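PDB 3RJU: beta-lactamase/D-alanine Carboxypeptidase from Yersinia pestis, which probably cleaves beta-lactams or the terminal D-alanine of peptidoglycan peptides, as a member of the serine beta-lactamase and penicillin-binding protein family. Local coordinates for residues 285-289 against 299-303; 66-70 against 236-242; 310-314 against 338-343; 154-159 against 268-274. All coordinates share one frame; numbering follows the deposited sequence.

Interaction 1 (285-289 against 299-303)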
# COMPACT_ATOMS: atom_id res chain seq x y z
N LEU A 285 6.72 -6.70 5.40
CA LEU A 285 6.96 -5.28 5.48
C LEU A 285 5.83 -4.63 4.68
O LEU A 285 5.96 -4.35 3.48
CB LEU A 285 8.33 -4.96 4.88
CG LEU A 285 9.48 -5.80 5.49
CD1 LEU A 285 10.82 -5.53 4.81
CD2 LEU A 285 9.59 -5.63 7.04
N GLY A 286 4.70 -4.45 5.35
CA GLY A 286 3.48 -3.98 4.70
C GLY A 286 2.74 -5.11 4.00
O GLY A 286 1.54 -5.27 4.18
N TRP A 287 3.46 -5.87 3.17
CA TRP A 287 2.88 -7.03 2.50
C TRP A 287 2.25 -7.98 3.51
O TRP A 287 2.75 -8.15 4.62
CB TRP A 287 3.97 -7.80 1.75
CG TRP A 287 4.52 -7.06 0.59
CD1 TRP A 287 5.67 -6.29 0.54
CD2 TRP A 287 3.94 -6.99 -0.73
NE1 TRP A 287 5.82 -5.76 -0.73
CE2 TRP A 287 4.78 -6.17 -1.51
CE3 TRP A 287 2.78 -7.53 -1.31
CZ2 TRP A 287 4.51 -5.91 -2.86
CZ3 TRP A 287 2.52 -7.27 -2.64
CH2 TRP A 287 3.38 -6.46 -3.40
N VAL A 288 1.16 -8.61 3.08
CA VAL A 288 0.47 -9.62 3.86
C VAL A 288 0.42 -10.89 3.04
O VAL A 288 0.06 -10.85 1.86
CB VAL A 288 -0.96 -9.16 4.21
CG1 VAL A 288 -1.79 -10.32 4.85
CG2 VAL A 288 -0.90 -7.95 5.14
N TYR A 289 0.75 -12.02 3.67
CA TYR A 289 0.72 -13.30 2.98
C TYR A 289 -0.46 -14.13 3.45
O TYR A 289 -0.71 -14.24 4.65
CB TYR A 289 2.01 -14.09 3.23
CG TYR A 289 1.98 -15.48 2.66
CD1 TYR A 289 2.02 -15.69 1.29
CD2 TYR A 289 1.92 -16.60 3.50
CE1 TYR A 289 1.99 -16.97 0.75
CE2 TYR A 289 1.88 -17.89 2.97
CZ TYR A 289 1.93 -18.07 1.60
OH TYR A 289 1.89 -19.33 1.06
N ILE A 299 -0.95 -16.16 -1.68
CA ILE A 299 -1.04 -14.84 -2.27
C ILE A 299 -0.34 -13.81 -1.39
O ILE A 299 -0.55 -13.79 -0.17
CB ILE A 299 -2.53 -14.44 -2.44
CG1 ILE A 299 -3.17 -15.28 -3.57
CG2 ILE A 299 -2.68 -12.93 -2.69
CD1 ILE A 299 -4.70 -15.17 -3.63
N MSE A 300 0.49 -12.99 -2.01
CA MSE A 300 1.07 -11.80 -1.39
C MSE A 300 0.18 -10.63 -1.77
O MSE A 300 -0.07 -10.41 -2.97
CB MSE A 300 2.49 -11.54 -1.93
CG MSE A 300 3.50 -12.55 -1.49
SE MSE A 300 3.88 -12.40 0.41
CE MSE A 300 4.97 -10.84 0.36
N GLN A 301 -0.27 -9.86 -0.79
CA GLN A 301 -1.25 -8.83 -1.08
C GLN A 301 -1.17 -7.61 -0.17
O GLN A 301 -0.48 -7.61 0.86
CB GLN A 301 -2.68 -9.43 -1.09
CG GLN A 301 -3.11 -10.20 0.17
CD GLN A 301 -3.65 -9.31 1.31
OE1 GLN A 301 -3.53 -8.08 1.30
NE2 GLN A 301 -4.27 -9.94 2.29
N LYS A 302 -1.85 -6.54 -0.60
CA LYS A 302 -2.05 -5.36 0.24
C LYS A 302 -3.38 -4.73 -0.14
O LYS A 302 -3.71 -4.64 -1.33
CB LYS A 302 -0.93 -4.33 0.05
CG LYS A 302 -1.10 -3.09 0.96
CD LYS A 302 -0.88 -3.45 2.44
CE LYS A 302 -1.27 -2.31 3.40
NZ LYS A 302 -2.73 -2.30 3.70
N THR A 303 -4.12 -4.32 0.87
CA THR A 303 -5.41 -3.65 0.71
C THR A 303 -5.26 -2.14 0.94
O THR A 303 -4.33 -1.67 1.60
CB THR A 303 -6.41 -4.17 1.77
OG1 THR A 303 -5.86 -3.99 3.08
CG2 THR A 303 -6.71 -5.64 1.57
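V288 and Q301 form the hydrogen-bonded pair of an antiparallel beta hairpin, strands 288-290 and 299-306, inside the large sheet of this penicillin-recognising fold. V288 N donates to Q301 O at 2.9 Å, and Q301 N donates back to V288 O at 2.8 Å. Y289 and M300 make the next, non-hydrogen-bonded pair, and here the side chain worth following is the selenomethionine M300. Its CB lies close to CE3 of the W287 indole. CG stands beside the backbone N (chi1 -69°), and two further bends fold the chain back between its two aromatic neighbours. SE then meets Y289, 3.8 Å from Y289 CB, in a Met-aromatic contact that is oblique to the ring. The terminal CE turns to W287 and settles 3.5 Å from W287 CB, with W287 CG just beyond. W287 also presents its edge to the Q301 backbone N, and a second aromatic ring, F243, meets it edge-to-face. On the other face of the hairpin V288 and Q301 run side by side, and the bent Q301 chain brings NE2 to within 3.6 Å of V288 CG1. K302 and T303 begin a K-T-G sequence, consistent with the motif that lines the active site in this family, and T303 OG1 bonds a bound citrate. The K302 aliphatic chain passes G286, its CD 3.5 Å from G286 O; at its end NZ hydrogen-bonds Y159 OH and also donates to T303 O at 2.7 Å.

Interaction 2 (66-70 against 236-242)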
# COMPACT_ATOMS: atom_id res chain seq x y z
N LEU A 66 3.53 -0.20 0.99
CA LEU A 66 4.50 -1.07 0.29
C LEU A 66 5.68 -0.27 -0.24
O LEU A 66 6.81 -0.76 -0.29
CB LEU A 66 3.82 -1.81 -0.87
CG LEU A 66 2.57 -2.63 -0.50
CD1 LEU A 66 2.08 -3.36 -1.76
CD2 LEU A 66 2.91 -3.60 0.63
N MSE A 67 5.42 0.96 -0.65
CA MSE A 67 6.50 1.83 -1.11
C MSE A 67 7.35 2.35 0.06
O MSE A 67 8.56 2.49 -0.08
CB MSE A 67 5.93 2.98 -1.96
CG MSE A 67 5.26 2.46 -3.23
SE MSE A 67 4.59 3.81 -4.41
CE MSE A 67 3.58 2.65 -5.63
N THR A 68 6.73 2.65 1.19
CA THR A 68 7.50 3.03 2.37
C THR A 68 8.44 1.90 2.76
O THR A 68 9.62 2.12 3.00
CB THR A 68 6.58 3.36 3.54
OG1 THR A 68 5.53 4.22 3.06
CG2 THR A 68 7.36 4.06 4.66
N SER A 69 7.92 0.68 2.82
CA SER A 69 8.80 -0.47 3.11
C SER A 69 9.85 -0.70 2.03
O SER A 69 10.99 -1.07 2.34
CB SER A 69 7.98 -1.73 3.38
OG SER A 69 7.46 -1.66 4.71
N GLU A 70 9.49 -0.45 0.77
CA GLU A 70 10.47 -0.54 -0.32
C GLU A 70 11.64 0.40 -0.08
O GLU A 70 12.81 0.02 -0.19
CB GLU A 70 9.82 -0.19 -1.68
CG GLU A 70 10.88 -0.10 -2.80
CD GLU A 70 10.32 0.03 -4.20
OE1 GLU A 70 9.14 0.28 -4.33
OE2 GLU A 70 11.11 -0.09 -5.18
N MSE A 236 1.19 2.26 -11.87
CA MSE A 236 1.13 1.11 -10.97
C MSE A 236 1.47 -0.19 -11.68
O MSE A 236 2.05 -1.10 -11.07
CB MSE A 236 -0.23 1.01 -10.26
CG MSE A 236 -0.50 2.19 -9.33
SE MSE A 236 0.90 2.40 -7.98
CE MSE A 236 0.77 0.61 -7.25
N GLN A 237 1.12 -0.29 -12.97
CA GLN A 237 1.56 -1.44 -13.76
C GLN A 237 3.09 -1.55 -13.72
O GLN A 237 3.65 -2.63 -13.48
CB GLN A 237 1.10 -1.34 -15.22
CG GLN A 237 1.57 -2.49 -16.07
CD GLN A 237 1.49 -2.19 -17.57
OE1 GLN A 237 0.57 -1.51 -18.02
NE2 GLN A 237 2.46 -2.70 -18.33
N HIS A 238 3.77 -0.44 -13.97
CA HIS A 238 5.23 -0.44 -13.99
C HIS A 238 5.82 -0.81 -12.63
O HIS A 238 6.80 -1.56 -12.57
CB HIS A 238 5.76 0.92 -14.48
CG HIS A 238 5.37 1.24 -15.89
ND1 HIS A 238 5.59 0.36 -16.93
CD2 HIS A 238 4.76 2.32 -16.43
CE1 HIS A 238 5.13 0.90 -18.06
NE2 HIS A 238 4.62 2.08 -17.77
N TRP A 239 5.22 -0.32 -11.55
CA TRP A 239 5.69 -0.63 -10.21
C TRP A 239 5.52 -2.12 -9.91
O TRP A 239 6.44 -2.80 -9.44
CB TRP A 239 4.95 0.20 -9.15
CG TRP A 239 5.58 0.09 -7.81
CD1 TRP A 239 6.67 0.77 -7.38
CD2 TRP A 239 5.18 -0.76 -6.73
NE1 TRP A 239 6.99 0.39 -6.09
CE2 TRP A 239 6.09 -0.54 -5.66
CE3 TRP A 239 4.15 -1.68 -6.55
CZ2 TRP A 239 5.99 -1.21 -4.44
CZ3 TRP A 239 4.05 -2.35 -5.34
CH2 TRP A 239 4.97 -2.11 -4.30
N MSE A 240 4.33 -2.64 -10.21
CA MSE A 240 4.03 -4.02 -9.90
C MSE A 240 4.94 -4.96 -10.72
O MSE A 240 5.34 -6.02 -10.23
CB MSE A 240 2.55 -4.30 -10.19
CG MSE A 240 2.14 -5.71 -9.83
SE MSE A 240 0.20 -5.96 -9.75
CE MSE A 240 -0.19 -5.76 -11.64
N GLN A 241 5.26 -4.57 -11.94
CA GLN A 241 6.06 -5.41 -12.84
C GLN A 241 7.42 -5.77 -12.24
O GLN A 241 7.97 -6.83 -12.54
CB GLN A 241 6.27 -4.70 -14.20
CG GLN A 241 7.08 -5.51 -15.24
CD GLN A 241 6.36 -6.76 -15.69
OE1 GLN A 241 5.45 -6.69 -16.51
NE2 GLN A 241 6.73 -7.90 -15.12
N GLN A 242 7.98 -4.90 -11.39
CA GLN A 242 9.32 -5.19 -10.86
C GLN A 242 9.36 -6.40 -9.92
O GLN A 242 10.44 -6.91 -9.62
CB GLN A 242 10.03 -3.97 -10.21
CG GLN A 242 9.20 -2.74 -9.93
CD GLN A 242 9.60 -2.03 -8.63
OE1 GLN A 242 10.76 -1.66 -8.40
NE2 GLN A 242 8.64 -1.86 -7.77
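The indole of W239 is the piece that bridges helices 64-77 and 233-241, whose axes stay 13.2 Å apart at these segments and are inclined at 48°. With backbones so distant, long side chains have to do the reaching. The tight part surrounds the indole. M67, a selenomethionine with an extended chain, lays CE over one face, 3.8 Å from the centroid of the five-membered ring and almost on its normal; SE follows farther out in a Met-aromatic contact. The same methyl also touches M236 SE at 3.6 Å. L66 comes in across the far end of the six-membered ring, its CB 3.6 Å from W239 CH2, and I187 of helix 179-191 and M313 of the sheet add to this packing. E70, with CG anti to the backbone N (chi1 172°), slides past the indole in the opposite direction, and its OE1 accepts from W239 NE1 at 2.8 Å through the syn lone pair, although the N-H...O angle is a bent 145°. The loose end is Q242, partly exposed and modelled in two conformers; in one of them NE2 lies over the indole face opposite M67 CE, a tentative detail. E70 OE2 makes salt bridges to K74 and K252. The indole N-H thus has an acceptor within a largely buried contact, and two lysines on the other oxygen would probably keep the E70 carboxylate ionised.

Interaction 3 (310-314 against 338-343)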
# COMPACT_ATOMS: atom_id res chain seq x y z
N ILE A 310 -10.95 2.50 -3.25
CA ILE A 310 -10.46 1.25 -2.68
C ILE A 310 -9.49 0.60 -3.66
O ILE A 310 -9.69 0.64 -4.88
CB ILE A 310 -11.58 0.27 -2.27
CG1 ILE A 310 -12.55 -0.00 -3.43
CG2 ILE A 310 -12.30 0.78 -1.01
CD1 ILE A 310 -13.53 -1.13 -3.10
N THR A 311 -8.42 0.00 -3.13
CA THR A 311 -7.40 -0.59 -3.96
C THR A 311 -7.00 -1.94 -3.40
O THR A 311 -7.14 -2.22 -2.21
CB THR A 311 -6.12 0.29 -4.02
OG1 THR A 311 -5.75 0.68 -2.70
CG2 THR A 311 -6.36 1.55 -4.84
N TYR A 312 -6.50 -2.79 -4.28
CA TYR A 312 -6.02 -4.09 -3.85
C TYR A 312 -4.98 -4.56 -4.84
O TYR A 312 -5.13 -4.41 -6.06
CB TYR A 312 -7.19 -5.07 -3.79
CG TYR A 312 -6.88 -6.47 -3.29
CD1 TYR A 312 -6.30 -6.67 -2.02
CD2 TYR A 312 -7.18 -7.60 -4.06
CE1 TYR A 312 -6.04 -7.95 -1.55
CE2 TYR A 312 -6.92 -8.88 -3.59
CZ TYR A 312 -6.34 -9.05 -2.34
OH TYR A 312 -6.06 -10.32 -1.86
N MSE A 313 -3.91 -5.14 -4.31
CA MSE A 313 -2.91 -5.77 -5.15
C MSE A 313 -2.70 -7.19 -4.63
O MSE A 313 -2.54 -7.38 -3.42
CB MSE A 313 -1.57 -5.01 -5.09
CG MSE A 313 -0.51 -5.62 -6.00
SE MSE A 313 1.12 -4.59 -6.08
CE MSE A 313 0.39 -2.94 -6.81
N ALA A 314 -2.75 -8.17 -5.53
CA ALA A 314 -2.58 -9.56 -5.13
C ALA A 314 -1.63 -10.19 -6.12
O ALA A 314 -1.78 -10.02 -7.33
CB ALA A 314 -3.93 -10.30 -5.16
N MSE A 338 -14.75 -6.64 -4.02
CA MSE A 338 -13.74 -6.40 -5.02
C MSE A 338 -12.57 -7.36 -4.82
O MSE A 338 -12.18 -8.08 -5.74
CB MSE A 338 -13.27 -4.95 -4.95
CG MSE A 338 -12.16 -4.61 -5.94
SE MSE A 338 -11.48 -2.81 -5.68
CE MSE A 338 -10.41 -3.15 -4.09
N SER A 339 -12.01 -7.42 -3.60
CA SER A 339 -10.83 -8.24 -3.38
C SER A 339 -11.08 -9.75 -3.52
O SER A 339 -10.22 -10.46 -4.04
CB SER A 339 -10.17 -7.91 -2.03
OG SER A 339 -11.03 -8.21 -0.95
N ASP A 340 -12.25 -10.25 -3.11
CA ASP A 340 -12.56 -11.67 -3.31
C ASP A 340 -12.54 -12.01 -4.80
O ASP A 340 -12.04 -13.07 -5.20
CB ASP A 340 -13.93 -12.04 -2.74
CG ASP A 340 -13.94 -12.18 -1.22
OD1 ASP A 340 -12.86 -12.24 -0.55
OD2 ASP A 340 -15.07 -12.27 -0.68
N GLY A 341 -13.10 -11.13 -5.63
CA GLY A 341 -13.11 -11.35 -7.07
C GLY A 341 -11.70 -11.39 -7.65
O GLY A 341 -11.39 -12.23 -8.50
N VAL A 342 -10.85 -10.48 -7.20
CA VAL A 342 -9.45 -10.51 -7.62
C VAL A 342 -8.76 -11.82 -7.22
O VAL A 342 -8.04 -12.42 -8.02
CB VAL A 342 -8.67 -9.28 -7.09
CG1 VAL A 342 -7.16 -9.48 -7.22
CG2 VAL A 342 -9.13 -8.00 -7.81
N ASN A 343 -8.99 -12.28 -6.00
CA ASN A 343 -8.36 -13.52 -5.55
C ASN A 343 -8.80 -14.70 -6.40
O ASN A 343 -8.00 -15.57 -6.74
CB ASN A 343 -8.62 -13.77 -4.06
CG ASN A 343 -7.92 -12.75 -3.17
OD1 ASN A 343 -6.86 -12.21 -3.55
ND2 ASN A 343 -8.51 -12.47 -2.00
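Strand 310-314 and helix 338-343 run nearly alongside each other, 22° apart in direction with axes 9.0 Å apart, and their backbones come nearest at Y312 and S339. Y312 carries most of the contact. With CG anti to the backbone N (chi1 -177°), its ring reaches out to the helix, where S339 CB sits over the ring centre, 3.6 Å from the centroid, as a CH-pi contact. V342 lies at the ring edge instead, with CG1 3.7 Å from Y312 CD2; the same methyl reaches down to A314 CB. At the end of the ring Y312 OH donates to N343 OD1 at 2.7 Å, arriving in the carbonyl plane on a lone pair, while ring and amide planes stand 74° apart. This bond gives the buried phenol OH a partner. At the other end the selenomethionine M338 slides past I310 in the opposite direction, SE 3.7 Å from I310 CD1, and bends at chi3 so that CE turns toward Y312 CB. V325 and V327 of the neighbouring strand extend the same surface. This is the C-terminal helix packed on one face of the central antiparallel sheet, as in other penicillin-recognising serine hydrolases.

Interaction 4 (154-159 against 268-274)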
# COMPACT_ATOMS: atom_id res chain seq x y z
N GLY A 154 6.65 -6.45 18.85
CA GLY A 154 6.73 -7.79 18.32
C GLY A 154 5.81 -8.81 18.96
O GLY A 154 6.01 -10.02 18.81
N VAL A 155 4.80 -8.32 19.69
CA VAL A 155 3.90 -9.20 20.43
C VAL A 155 2.50 -9.22 19.85
O VAL A 155 1.87 -10.28 19.76
CB VAL A 155 3.87 -8.80 21.92
CG1 VAL A 155 2.74 -9.51 22.68
CG2 VAL A 155 5.22 -9.12 22.55
N LYS A 156 2.01 -8.05 19.46
CA LYS A 156 0.69 -7.93 18.85
C LYS A 156 0.80 -7.16 17.53
O LYS A 156 1.56 -6.19 17.43
CB LYS A 156 -0.27 -7.16 19.77
CG LYS A 156 -0.65 -7.88 21.05
CD LYS A 156 -1.62 -7.07 21.88
CE LYS A 156 -1.93 -7.75 23.20
NZ LYS A 156 -2.97 -6.97 23.94
N ALA A 157 0.07 -7.61 16.51
CA ALA A 157 -0.08 -6.80 15.31
C ALA A 157 -1.33 -5.96 15.47
O ALA A 157 -2.38 -6.47 15.84
CB ALA A 157 -0.21 -7.67 14.07
N ALA A 158 -1.21 -4.67 15.18
CA ALA A 158 -2.37 -3.79 15.17
C ALA A 158 -2.09 -2.80 14.07
O ALA A 158 -1.20 -1.96 14.18
CB ALA A 158 -2.54 -3.08 16.49
N TYR A 159 -2.84 -2.92 12.98
CA TYR A 159 -2.60 -2.13 11.78
C TYR A 159 -2.53 -0.66 12.16
O TYR A 159 -3.41 -0.15 12.87
CB TYR A 159 -3.76 -2.34 10.83
CG TYR A 159 -3.59 -1.72 9.48
CD1 TYR A 159 -2.86 -2.37 8.49
CD2 TYR A 159 -4.17 -0.48 9.18
CE1 TYR A 159 -2.72 -1.82 7.22
CE2 TYR A 159 -4.02 0.09 7.92
CZ TYR A 159 -3.30 -0.59 6.93
OH TYR A 159 -3.18 -0.06 5.68
N LEU A 268 2.44 -14.37 16.88
CA LEU A 268 1.89 -13.19 17.57
C LEU A 268 0.77 -13.57 18.54
O LEU A 268 0.02 -14.53 18.31
CB LEU A 268 1.33 -12.19 16.55
CG LEU A 268 2.40 -11.61 15.64
CD1 LEU A 268 1.74 -10.97 14.42
CD2 LEU A 268 3.25 -10.61 16.41
N VAL A 269 0.64 -12.79 19.61
CA VAL A 269 -0.41 -13.03 20.58
C VAL A 269 -1.79 -12.71 19.99
O VAL A 269 -2.76 -13.45 20.20
CB VAL A 269 -0.15 -12.22 21.86
CG1 VAL A 269 -1.41 -12.11 22.75
CG2 VAL A 269 1.02 -12.86 22.60
N SER A 270 -1.88 -11.62 19.24
CA SER A 270 -3.11 -11.25 18.55
C SER A 270 -2.82 -10.40 17.32
O SER A 270 -1.74 -9.82 17.19
CB SER A 270 -4.06 -10.48 19.47
OG SER A 270 -3.46 -9.28 19.92
N LEU A 271 -3.79 -10.34 16.42
CA LEU A 271 -3.69 -9.50 15.23
C LEU A 271 -4.98 -8.72 15.06
O LEU A 271 -6.08 -9.28 15.10
CB LEU A 271 -3.45 -10.34 13.96
CG LEU A 271 -2.14 -11.13 13.90
CD1 LEU A 271 -2.26 -12.45 14.66
CD2 LEU A 271 -1.77 -11.37 12.44
N LYS A 272 -4.83 -7.42 14.83
CA LYS A 272 -5.99 -6.57 14.62
C LYS A 272 -5.81 -5.80 13.33
O LYS A 272 -4.75 -5.20 13.10
CB LYS A 272 -6.14 -5.57 15.77
CG LYS A 272 -7.31 -4.61 15.55
CD LYS A 272 -7.36 -3.52 16.60
CE LYS A 272 -8.65 -2.73 16.43
NZ LYS A 272 -8.91 -1.85 17.58
N GLY A 273 -6.84 -5.80 12.49
CA GLY A 273 -6.80 -4.98 11.30
C GLY A 273 -6.05 -5.56 10.13
O GLY A 273 -5.84 -4.85 9.15
N MSE A 274 -5.66 -6.84 10.21
CA MSE A 274 -4.80 -7.44 9.19
C MSE A 274 -5.54 -8.33 8.19
O MSE A 274 -4.94 -8.78 7.22
CB MSE A 274 -3.70 -8.30 9.83
CG MSE A 274 -2.82 -7.58 10.85
SE MSE A 274 -2.11 -5.84 10.28
CE MSE A 274 -1.29 -6.38 8.57
O HOH W 1 -5.09 -8.50 22.16
O HOH W 2 -3.69 -6.98 18.28
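A157 O is gripped by two donors: K272 N at 2.8 Å, which stands 38° above the carbonyl plane, and a water, also at 2.8 Å. That water bonds S270 OG as well, and S270 OG has a second water, 2.9 Å away, which accepts from K156 NZ. The lysine chain, extended beyond CG, runs past this hydroxyl with CG and CD in contact with it; the S270 chi1 of 61° places OG between the backbone N and the carbonyl carbon. Further backbone bonds, A157 N to S270 O and Y159 N to K272 O, join strands 156-158 and 270-272 as a small two-stranded parallel sheet, separate from the large antiparallel one. On the N-terminal side V269 N donates to V155 O at 2.8 Å, and the two valines lie side by side. On the face opposite K156 and S270, A157 CB meets L268 CD1 at 3.8 Å and L271 CG at 4.0 Å, with L283 of the large sheet covering this group. Y159 leads a Y-S-N sequence, consistent with the active-site (S/Y)xN motif of the family: its OH bonds K65 and K302. G273, at positive phi, turns the chain beneath Y159 CB, and the selenomethionine M274 folds back to put SE at the edge of the tyrosine ring, 3.9 Å from Y159 CB.

In the fold
Interactions 1 and 4 meet at the probable active site: K302 NZ lies 3.0 Å from Y159 OH, which also bonds K65 and, weakly, S62 of the likely SxxK motif. A citrate, probably from the crystallisation liquor, sits in this pocket, bonded to T303 OG1 and weakly to Y159 OH. Interaction 3 lies on the neighbouring strand of the sheet, joined to interaction 1 by a backbone hydrogen bond from K302 N to M313 O, 3.0 Å long. M313 faces the other side of the sheet from the C-terminal helix and packs against interaction 2, its SE 3.8 Å from W239 CZ3. L66 ties interaction 2 to K302 and W287 of interaction 1. Interactions 2 and 4 do not touch, with centres about 25 Å apart.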